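Local coordinates for protein 6-phosphogluconate dehydrogenase, NAD-binding (Mycolicibacterium smegmatis MC2 155, PDB 6SMT) that reduces imines to amines with S enantioselectivity, binding NADPH, the likely hydride donor, in a Rossmann-type domain, at residues 22-27 / 128-133; 30-35 / 156-161; 222-227 / 231-236. All blocks are in the same frame, centred on the assembly; numbering follows the deposited sequence. Where two conformers were deposited one is given.

Contact 1: 22-27 / 128-133. With NDP (NADPH dihydro-nicotinamide-adenine-dinucleotide phosphate), chain L.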
# COMPACT_ATOMS: atom_id res chain seq x y z
N GLY B 22 -19.26 -9.22 -12.90
CA GLY B 22 -19.86 -9.88 -14.05
C GLY B 22 -20.74 -8.93 -14.80
O GLY B 22 -20.83 -8.98 -16.04
N GLN B 23 -21.43 -8.05 -14.09
CA GLN B 23 -22.23 -6.98 -14.78
C GLN B 23 -21.28 -6.10 -15.58
O GLN B 23 -21.62 -5.73 -16.72
CB GLN B 23 -22.98 -6.12 -13.79
CG GLN B 23 -23.94 -6.91 -12.93
CD GLN B 23 -25.35 -7.00 -13.37
OE1 GLN B 23 -25.80 -6.21 -14.24
NE2 GLN B 23 -26.07 -8.00 -12.83
N ALA B 24 -20.16 -5.66 -15.03
CA ALA B 24 -19.20 -4.80 -15.73
C ALA B 24 -18.65 -5.49 -16.98
O ALA B 24 -18.55 -4.89 -18.04
CB ALA B 24 -18.10 -4.40 -14.77
N LEU B 25 -18.28 -6.76 -16.86
CA LEU B 25 -17.79 -7.53 -18.03
C LEU B 25 -18.88 -7.52 -19.11
O LEU B 25 -18.57 -7.29 -20.26
CB LEU B 25 -17.40 -8.94 -17.62
CG LEU B 25 -16.20 -9.11 -16.69
CD1 LEU B 25 -16.12 -10.54 -16.22
CD2 LEU B 25 -14.91 -8.72 -17.36
N SER B 26 -20.09 -7.88 -18.71
CA SER B 26 -21.21 -8.00 -19.66
C SER B 26 -21.50 -6.66 -20.33
O SER B 26 -21.66 -6.63 -21.57
CB SER B 26 -22.43 -8.49 -18.95
OG SER B 26 -22.29 -9.78 -18.40
N ARG B 27 -21.47 -5.57 -19.58
CA ARG B 27 -21.68 -4.23 -20.20
C ARG B 27 -20.58 -3.93 -21.18
O ARG B 27 -20.83 -3.39 -22.26
CB ARG B 27 -21.74 -3.11 -19.17
CG ARG B 27 -22.99 -3.13 -18.32
CD ARG B 27 -23.07 -1.84 -17.48
NE ARG B 27 -21.91 -1.53 -16.62
CZ ARG B 27 -21.76 -2.00 -15.37
NH1 ARG B 27 -22.63 -2.85 -14.87
NH2 ARG B 27 -20.66 -1.73 -14.73
N THR B 128 -8.01 -5.09 -11.66
CA THR B 128 -8.48 -3.70 -11.56
C THR B 128 -9.96 -3.71 -11.19
O THR B 128 -10.66 -4.68 -11.48
CB THR B 128 -8.15 -2.95 -12.86
OG1 THR B 128 -8.72 -3.70 -13.97
CG2 THR B 128 -6.66 -2.82 -13.10
N PRO B 129 -10.48 -2.58 -10.70
CA PRO B 129 -11.86 -2.55 -10.20
C PRO B 129 -12.90 -2.32 -11.30
O PRO B 129 -12.57 -2.11 -12.50
CB PRO B 129 -11.83 -1.34 -9.23
CG PRO B 129 -10.78 -0.50 -9.75
CD PRO B 129 -9.67 -1.43 -10.21
N ILE B 130 -14.17 -2.43 -10.97
CA ILE B 130 -15.23 -2.50 -12.00
C ILE B 130 -15.26 -1.25 -12.90
O ILE B 130 -15.56 -1.40 -14.09
CB ILE B 130 -16.61 -2.82 -11.47
CG1 ILE B 130 -17.11 -1.69 -10.63
CG2 ILE B 130 -16.67 -4.15 -10.79
CD1 ILE B 130 -18.63 -1.79 -10.36
N ASP B 131 -14.91 -0.10 -12.36
CA ASP B 131 -15.03 1.17 -13.14
C ASP B 131 -14.08 1.09 -14.36
O ASP B 131 -14.41 1.71 -15.44
CB ASP B 131 -14.75 2.39 -12.24
CG ASP B 131 -13.35 2.38 -11.69
OD1 ASP B 131 -13.13 1.78 -10.64
OD2 ASP B 131 -12.49 2.97 -12.32
N THR B 132 -12.96 0.36 -14.27
CA THR B 132 -11.89 0.31 -15.28
C THR B 132 -12.31 -0.56 -16.47
O THR B 132 -11.64 -0.56 -17.50
CB THR B 132 -10.56 -0.25 -14.70
OG1 THR B 132 -10.71 -1.67 -14.33
CG2 THR B 132 -10.07 0.57 -13.56
N ILE B 133 -13.21 -1.49 -16.28
CA ILE B 133 -13.47 -2.53 -17.27
C ILE B 133 -13.98 -1.91 -18.56
O ILE B 133 -14.86 -0.99 -18.52
CB ILE B 133 -14.45 -3.58 -16.73
CG1 ILE B 133 -13.90 -4.27 -15.50
CG2 ILE B 133 -14.92 -4.59 -17.74
CD1 ILE B 133 -12.69 -5.05 -15.69
PA NDP L . -18.37 -11.96 -5.76
O1A NDP L . -16.93 -12.36 -5.61
O2A NDP L . -19.11 -11.38 -4.59
O5B NDP L . -19.17 -13.19 -6.36
C5B NDP L . -20.58 -13.00 -6.57
C4B NDP L . -21.01 -13.87 -7.72
O4B NDP L . -20.74 -15.27 -7.45
C3B NDP L . -22.53 -13.79 -7.97
O3B NDP L . -22.83 -13.96 -9.34
C2B NDP L . -23.02 -14.97 -7.16
O2B NDP L . -24.28 -15.54 -7.50
C1B NDP L . -21.96 -15.98 -7.57
N9A NDP L . -21.89 -17.17 -6.73
C8A NDP L . -21.47 -17.26 -5.42
N7A NDP L . -21.52 -18.49 -4.96
C5A NDP L . -22.01 -19.25 -6.01
C6A NDP L . -22.34 -20.63 -6.16
N6A NDP L . -22.11 -21.55 -5.23
N1A NDP L . -22.83 -21.01 -7.35
C2A NDP L . -23.02 -20.12 -8.33
N3A NDP L . -22.77 -18.80 -8.29
C4A NDP L . -22.29 -18.43 -7.10
O3 NDP L . -18.60 -10.91 -6.95
PN NDP L . -17.79 -9.92 -7.84
O1N NDP L . -18.60 -9.66 -9.03
O2N NDP L . -17.37 -8.75 -7.02
O5D NDP L . -16.43 -10.69 -8.21
C5D NDP L . -16.44 -11.84 -9.04
C4D NDP L . -15.02 -12.32 -9.13
O4D NDP L . -14.23 -11.28 -9.77
C3D NDP L . -14.32 -12.64 -7.79
O3D NDP L . -13.54 -13.82 -7.85
C2D NDP L . -13.44 -11.43 -7.58
O2D NDP L . -12.27 -11.65 -6.79
C1D NDP L . -13.08 -11.00 -8.98
N1N NDP L . -12.78 -9.56 -9.11
C2N NDP L . -13.68 -8.63 -8.68
C3N NDP L . -13.41 -7.30 -8.71
C7N NDP L . -14.36 -6.28 -8.24
O7N NDP L . -13.95 -5.09 -8.28
N7N NDP L . -15.58 -6.58 -7.83
C4N NDP L . -12.11 -6.84 -9.18
C5N NDP L . -11.22 -7.86 -9.68
C6N NDP L . -11.56 -9.13 -9.68
P2B NDP L . -25.60 -14.81 -6.89
O1X NDP L . -26.72 -15.85 -7.15
O2X NDP L . -25.35 -14.64 -5.39
O3X NDP L . -25.82 -13.50 -7.54
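Ala-24, a methyl bump on helix 20-31, fits into the shallow hollow between Ile-130 and Ile-133, where the loop 128-133 makes a single 3-10 turn. Its CB lies 4.0 Å from Ile-130 CB and 4.2 Å from Ile-133 CB. Alanine suits the place because the backbones come close here, with the CA atoms of Ala-24 and Ile-130 5.9 Å apart. The second bump comes from the loop. Ile-133 points CG2 at the helix, anti to its own backbone N, and presses it onto the peptide between Ala-24 and Leu-25, 3.7 Å from Ala-24 O. The same methyl meets Leu-25 CD2 at 4.1 Å, the two side chains crossing at a slant; Leu-25 starts out facing away from the loop, and its branched tip comes back to it. Helix 20-31 is the first helix of a Rossmann-type nucleotide-binding fold, and Gly-22 would be the last glycine of its GxGxxG pattern, near the pyrophosphate of NADPH. The loop meets the cofactor as well: beta-branching lets Ile-130 pack CB on Ala-24 while its CG2 lies 3.8 Å from the carboxamide oxygen O7N, and Thr-128 O comes within 3.5 Å of C4N, the carbon from which nicotinamide coenzymes pass hydride. The turn is pinned from inside, since Pro-129 O receives both N and OG1 of Thr-132; Thr-132 OG1 lies in the carbonyl plane, 2.6 Å from Pro-129 O. Met-21 fills in beside both isoleucines, while Ile-217 of the second subunit packs on Thr-128 and Pro-129.

Contact 2: 30-35 / 156-161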
# COMPACT_ATOMS: atom_id res chain seq x y z
N LEU B 30 -21.13 -5.97 -24.32
CA LEU B 30 -22.28 -5.45 -25.10
C LEU B 30 -21.91 -4.14 -25.76
O LEU B 30 -22.32 -3.90 -26.95
CB LEU B 30 -23.48 -5.25 -24.18
CG LEU B 30 -24.21 -6.50 -23.74
CD1 LEU B 30 -25.13 -6.13 -22.56
CD2 LEU B 30 -25.03 -7.08 -24.87
N ASP B 31 -21.20 -3.28 -25.06
CA ASP B 31 -20.85 -1.98 -25.64
C ASP B 31 -19.95 -2.18 -26.83
O ASP B 31 -20.07 -1.29 -27.75
CB ASP B 31 -20.13 -1.15 -24.60
CG ASP B 31 -20.93 -0.62 -23.48
OD1 ASP B 31 -22.19 -0.66 -23.52
OD2 ASP B 31 -20.28 -0.07 -22.50
N ALA B 32 -19.19 -3.26 -26.96
CA ALA B 32 -18.24 -3.60 -28.06
C ALA B 32 -19.01 -4.17 -29.26
O ALA B 32 -18.36 -4.54 -30.27
CB ALA B 32 -17.16 -4.56 -27.62
N GLY B 33 -20.29 -4.46 -29.07
CA GLY B 33 -21.10 -5.08 -30.17
C GLY B 33 -21.14 -6.58 -30.21
O GLY B 33 -21.54 -7.23 -31.23
N HIS B 34 -20.66 -7.26 -29.18
CA HIS B 34 -20.71 -8.71 -29.17
C HIS B 34 -22.12 -9.19 -28.88
O HIS B 34 -22.93 -8.48 -28.30
CB HIS B 34 -19.70 -9.27 -28.12
CG HIS B 34 -18.31 -8.81 -28.35
ND1 HIS B 34 -17.76 -8.50 -29.57
CD2 HIS B 34 -17.34 -8.51 -27.45
CE1 HIS B 34 -16.47 -8.15 -29.39
NE2 HIS B 34 -16.24 -8.11 -28.13
N THR B 35 -22.34 -10.45 -29.21
CA THR B 35 -23.56 -11.17 -28.91
C THR B 35 -23.35 -11.84 -27.56
O THR B 35 -22.64 -12.86 -27.53
CB THR B 35 -23.99 -12.16 -29.99
OG1 THR B 35 -24.15 -11.39 -31.18
CG2 THR B 35 -25.23 -12.90 -29.62
N LEU B 156 -11.34 -10.51 -26.17
CA LEU B 156 -10.94 -10.16 -24.78
C LEU B 156 -10.41 -8.72 -24.77
O LEU B 156 -10.44 -8.09 -23.71
CB LEU B 156 -9.89 -11.18 -24.33
CG LEU B 156 -10.39 -12.61 -24.06
CD1 LEU B 156 -9.27 -13.57 -23.89
CD2 LEU B 156 -11.37 -12.70 -22.92
N ASP B 157 -9.75 -8.26 -25.82
CA ASP B 157 -9.12 -6.91 -25.81
C ASP B 157 -10.14 -5.81 -25.57
O ASP B 157 -9.70 -4.76 -25.10
CB ASP B 157 -8.52 -6.60 -27.18
CG ASP B 157 -7.11 -7.09 -27.41
OD1 ASP B 157 -6.36 -7.22 -26.40
OD2 ASP B 157 -6.77 -7.37 -28.59
N THR B 158 -11.45 -6.08 -25.74
CA THR B 158 -12.46 -5.07 -25.44
C THR B 158 -12.58 -4.89 -23.91
O THR B 158 -13.12 -3.87 -23.50
CB THR B 158 -13.83 -5.44 -26.04
OG1 THR B 158 -14.40 -6.58 -25.41
CG2 THR B 158 -13.77 -5.82 -27.49
N LEU B 159 -12.02 -5.78 -23.10
CA LEU B 159 -12.23 -5.64 -21.63
C LEU B 159 -11.14 -4.79 -21.00
O LEU B 159 -11.35 -4.22 -19.90
CB LEU B 159 -12.18 -7.04 -21.03
CG LEU B 159 -13.24 -8.03 -21.49
CD1 LEU B 159 -12.94 -9.38 -20.92
CD2 LEU B 159 -14.62 -7.41 -21.15
N GLY B 160 -9.97 -4.72 -21.62
CA GLY B 160 -8.82 -4.10 -20.95
C GLY B 160 -7.50 -4.49 -21.56
O GLY B 160 -7.47 -5.13 -22.62
N GLN B 161 -6.41 -4.06 -20.99
CA GLN B 161 -5.08 -4.50 -21.35
C GLN B 161 -4.86 -5.93 -20.86
O GLN B 161 -5.30 -6.25 -19.73
CB GLN B 161 -3.98 -3.61 -20.76
CG GLN B 161 -4.17 -2.18 -21.22
CD GLN B 161 -2.94 -1.33 -21.14
OE1 GLN B 161 -1.89 -1.70 -21.70
NE2 GLN B 161 -3.10 -0.16 -20.55
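Thr-158 and His-34 extend toward each other from opposite directions, and the meeting point is the threonine methyl. CG2 of Thr-158 approaches the imidazole obliquely, at its outer end, and comes within 3.4 Å of His-34 NE2. With OG1 between the backbone N and the carbonyl carbon (chi1 68°), the methyl of Thr-158 is anti to the carbonyl carbon and turned toward both His-34 and Ala-32. OG1 of Thr-158 is 3.6 Å from His-34 NE2, but its hydrogen bond is to Val-155 O. Threonine therefore does two jobs here: one branch bonds to the carbonyl of Val-155 in the turn before, while the other packs across the contact.

Ala-32 completes the trio. Its CB lies 3.6 Å from Thr-158 CG2 and also sits 3.7 Å above one face of the His-34 ring, offset toward the rim. The small methyl thus touches ring and threonine together, in a place where the chains are fairly close, with the CA atoms of Ala-32 and Thr-158 6.5 Å apart. Leu-29, on helix 20-31, packs against both His-34 and Thr-158, and Pro-11 also touches the histidine.

Between Ala-32 and His-34 the chain turns at Gly-33, whose positive phi (91°) would jam a CB against the preceding carbonyl. Gly-33 is the positive-phi residue of the Schellman motif that follows helix 20-31, from which the chain passes into strand 35-39: the arrangement belongs to the first beta-alpha-beta crossover of a Rossmann-type domain, here packed at the surface against the loop leading into strand 161-164, outermost of the sheet within this chain.

Contact 3: 222-227 / 231-236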
# COMPACT_ATOMS: atom_id res chain seq x y z
N PHE B 222 9.26 0.65 -4.12
CA PHE B 222 9.06 -0.77 -4.44
C PHE B 222 10.08 -1.19 -5.53
O PHE B 222 10.64 -2.27 -5.46
CB PHE B 222 7.65 -1.03 -4.90
CG PHE B 222 6.56 -0.89 -3.86
CD1 PHE B 222 6.81 -0.79 -2.49
CD2 PHE B 222 5.27 -1.06 -4.24
CE1 PHE B 222 5.77 -0.70 -1.59
CE2 PHE B 222 4.22 -1.00 -3.32
CZ PHE B 222 4.47 -0.83 -2.01
N THR B 223 10.30 -0.35 -6.53
CA THR B 223 11.29 -0.66 -7.57
C THR B 223 12.65 -0.88 -6.96
O THR B 223 13.31 -1.88 -7.29
CB THR B 223 11.36 0.49 -8.56
OG1 THR B 223 10.12 0.53 -9.24
CG2 THR B 223 12.53 0.33 -9.52
N GLU B 224 13.04 -0.02 -6.00
CA GLU B 224 14.34 -0.20 -5.33
C GLU B 224 14.39 -1.46 -4.48
O GLU B 224 15.41 -2.19 -4.51
CB GLU B 224 14.74 1.08 -4.56
CG GLU B 224 16.08 0.85 -3.87
CD GLU B 224 16.69 2.05 -3.18
OE1 GLU B 224 16.10 3.17 -3.33
OE2 GLU B 224 17.68 1.89 -2.43
N VAL B 225 13.35 -1.72 -3.71
CA VAL B 225 13.32 -2.90 -2.83
C VAL B 225 13.39 -4.15 -3.72
O VAL B 225 14.17 -5.05 -3.40
CB VAL B 225 12.07 -2.90 -1.94
CG1 VAL B 225 11.83 -4.23 -1.31
CG2 VAL B 225 12.10 -1.76 -0.94
N ALA B 226 12.65 -4.24 -4.82
CA ALA B 226 12.73 -5.39 -5.73
C ALA B 226 14.12 -5.62 -6.30
O ALA B 226 14.59 -6.73 -6.32
CB ALA B 226 11.74 -5.23 -6.83
N GLN B 227 14.80 -4.52 -6.68
CA GLN B 227 16.17 -4.65 -7.22
C GLN B 227 17.11 -5.15 -6.13
O GLN B 227 17.95 -6.00 -6.39
CB GLN B 227 16.58 -3.35 -7.86
CG GLN B 227 17.94 -3.51 -8.59
CD GLN B 227 17.78 -4.36 -9.84
OE1 GLN B 227 16.88 -4.05 -10.62
NE2 GLN B 227 18.53 -5.47 -9.97
N ASP B 231 19.33 -8.57 -6.18
CA ASP B 231 20.79 -8.37 -6.11
C ASP B 231 21.30 -8.93 -4.79
O ASP B 231 22.52 -9.07 -4.66
CB ASP B 231 21.19 -6.89 -6.28
CG ASP B 231 20.93 -6.29 -7.65
OD1 ASP B 231 20.80 -7.10 -8.55
OD2 ASP B 231 20.95 -5.04 -7.79
N ASP B 232 20.44 -9.23 -3.83
CA ASP B 232 20.87 -9.52 -2.45
C ASP B 232 21.75 -8.39 -1.96
O ASP B 232 22.85 -8.64 -1.47
CB ASP B 232 21.66 -10.85 -2.35
CG ASP B 232 21.77 -11.39 -0.93
OD1 ASP B 232 20.98 -10.97 -0.07
OD2 ASP B 232 22.70 -12.21 -0.68
N ARG B 233 21.31 -7.14 -2.10
CA ARG B 233 22.12 -5.95 -1.84
C ARG B 233 21.30 -5.09 -0.85
O ARG B 233 20.41 -4.37 -1.31
CB ARG B 233 22.43 -5.15 -3.11
CG ARG B 233 23.33 -3.98 -2.82
CD ARG B 233 23.50 -3.08 -4.00
NE ARG B 233 22.34 -2.26 -4.27
CZ ARG B 233 22.11 -1.08 -3.72
NH1 ARG B 233 22.98 -0.48 -2.86
NH2 ARG B 233 21.05 -0.45 -4.14
N HIS B 234 21.62 -5.18 0.44
CA HIS B 234 20.86 -4.49 1.51
C HIS B 234 21.71 -3.44 2.19
O HIS B 234 21.25 -2.89 3.19
CB HIS B 234 20.28 -5.53 2.45
CG HIS B 234 19.45 -6.55 1.72
ND1 HIS B 234 18.23 -6.28 1.24
CD2 HIS B 234 19.76 -7.80 1.32
CE1 HIS B 234 17.73 -7.35 0.65
NE2 HIS B 234 18.65 -8.31 0.67
N SER B 235 22.90 -3.16 1.70
CA SER B 235 23.80 -2.16 2.29
C SER B 235 23.60 -0.75 1.73
O SER B 235 22.74 -0.53 0.89
CB SER B 235 25.24 -2.65 2.03
OG SER B 235 25.36 -3.01 0.66
N ASP B 236 24.36 0.23 2.25
CA ASP B 236 24.26 1.65 1.81
C ASP B 236 22.78 2.10 1.88
O ASP B 236 22.26 2.64 0.95
CB ASP B 236 24.83 1.86 0.43
CG ASP B 236 26.34 1.49 0.39
OD1 ASP B 236 27.06 1.97 1.27
OD2 ASP B 236 26.76 0.63 -0.48
O HOH W 1 20.19 2.44 -3.72
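Gln-227 runs its CG anti to the backbone N (chi1 -173°) and then bends at chi2 (71°), carrying the amide toward Asp-231, one turn further along. Asp-231, with CG anti to the carbonyl carbon, holds its carboxylate beside the same turn, and the amide and carboxylate planes are 42° apart. NE2 of Gln-227 reaches both carboxylate oxygens of Asp-231, OD1 at 3.1 Å and OD2 at 3.3 Å, in two weak hydrogen bonds. The backbone also joins the two residues, Asp-231 N to Gln-227 O at 2.9 Å. A glutamine suits the spot because its bent chain offers a neutral donor to the acid. The aspartate carboxylate would be expected to interact unfavourably with the carbonyl ends at a helix C terminus, so the amide may offset part of that cost.

Farther along the loop, Arg-233 turns its guanidinium toward Glu-224. Their charges stay apart, with Glu-224 OE2 4.4 Å from Arg-233 NH2, beyond salt-bridge range. A water bridges the gap, donating to Glu-224 OE2 at 2.9 Å and accepting from Arg-233 NH2 at 3.0 Å, where it lies in plane at the guanidinium edge. The direct salt bridge of Glu-224 is with Arg-228, whose guanidinium also bonds to the carbonyls of Arg-233 and Ser-235 and so ties the loop to the helix.

These side-chain contacts flank the place where the helix stops. Asp-232, the first residue off the helical path, has a positive phi, with two bonds back into the last turn; that makes the C-terminal end of helix 204-231 a Schellman motif, in the all-helical C-terminal domain of this reductase family.

Contacts 1 and 2 are neighbours in the nucleotide-binding domain, their centres 11 Å apart. Both draw on helix 20-31, contact 1 on its middle and contact 2 on the turn that follows its end, and Leu-25 packs on Leu-159 to join them. Their segments alternate along the chain, so 128-133 and 156-161, from either side of strand 139-143 in sequence, return to the same early helix. Contact 3 follows later, in the C-terminal domain, its centre 36 Å from that of contact 1 and 40 Å from that of contact 2. Contacts 1 and 3 both touch the second subunit, whose Ser-243 hydrogen-bonds the NADPH held here, so this cofactor site, and by symmetry probably the other, involves both chains.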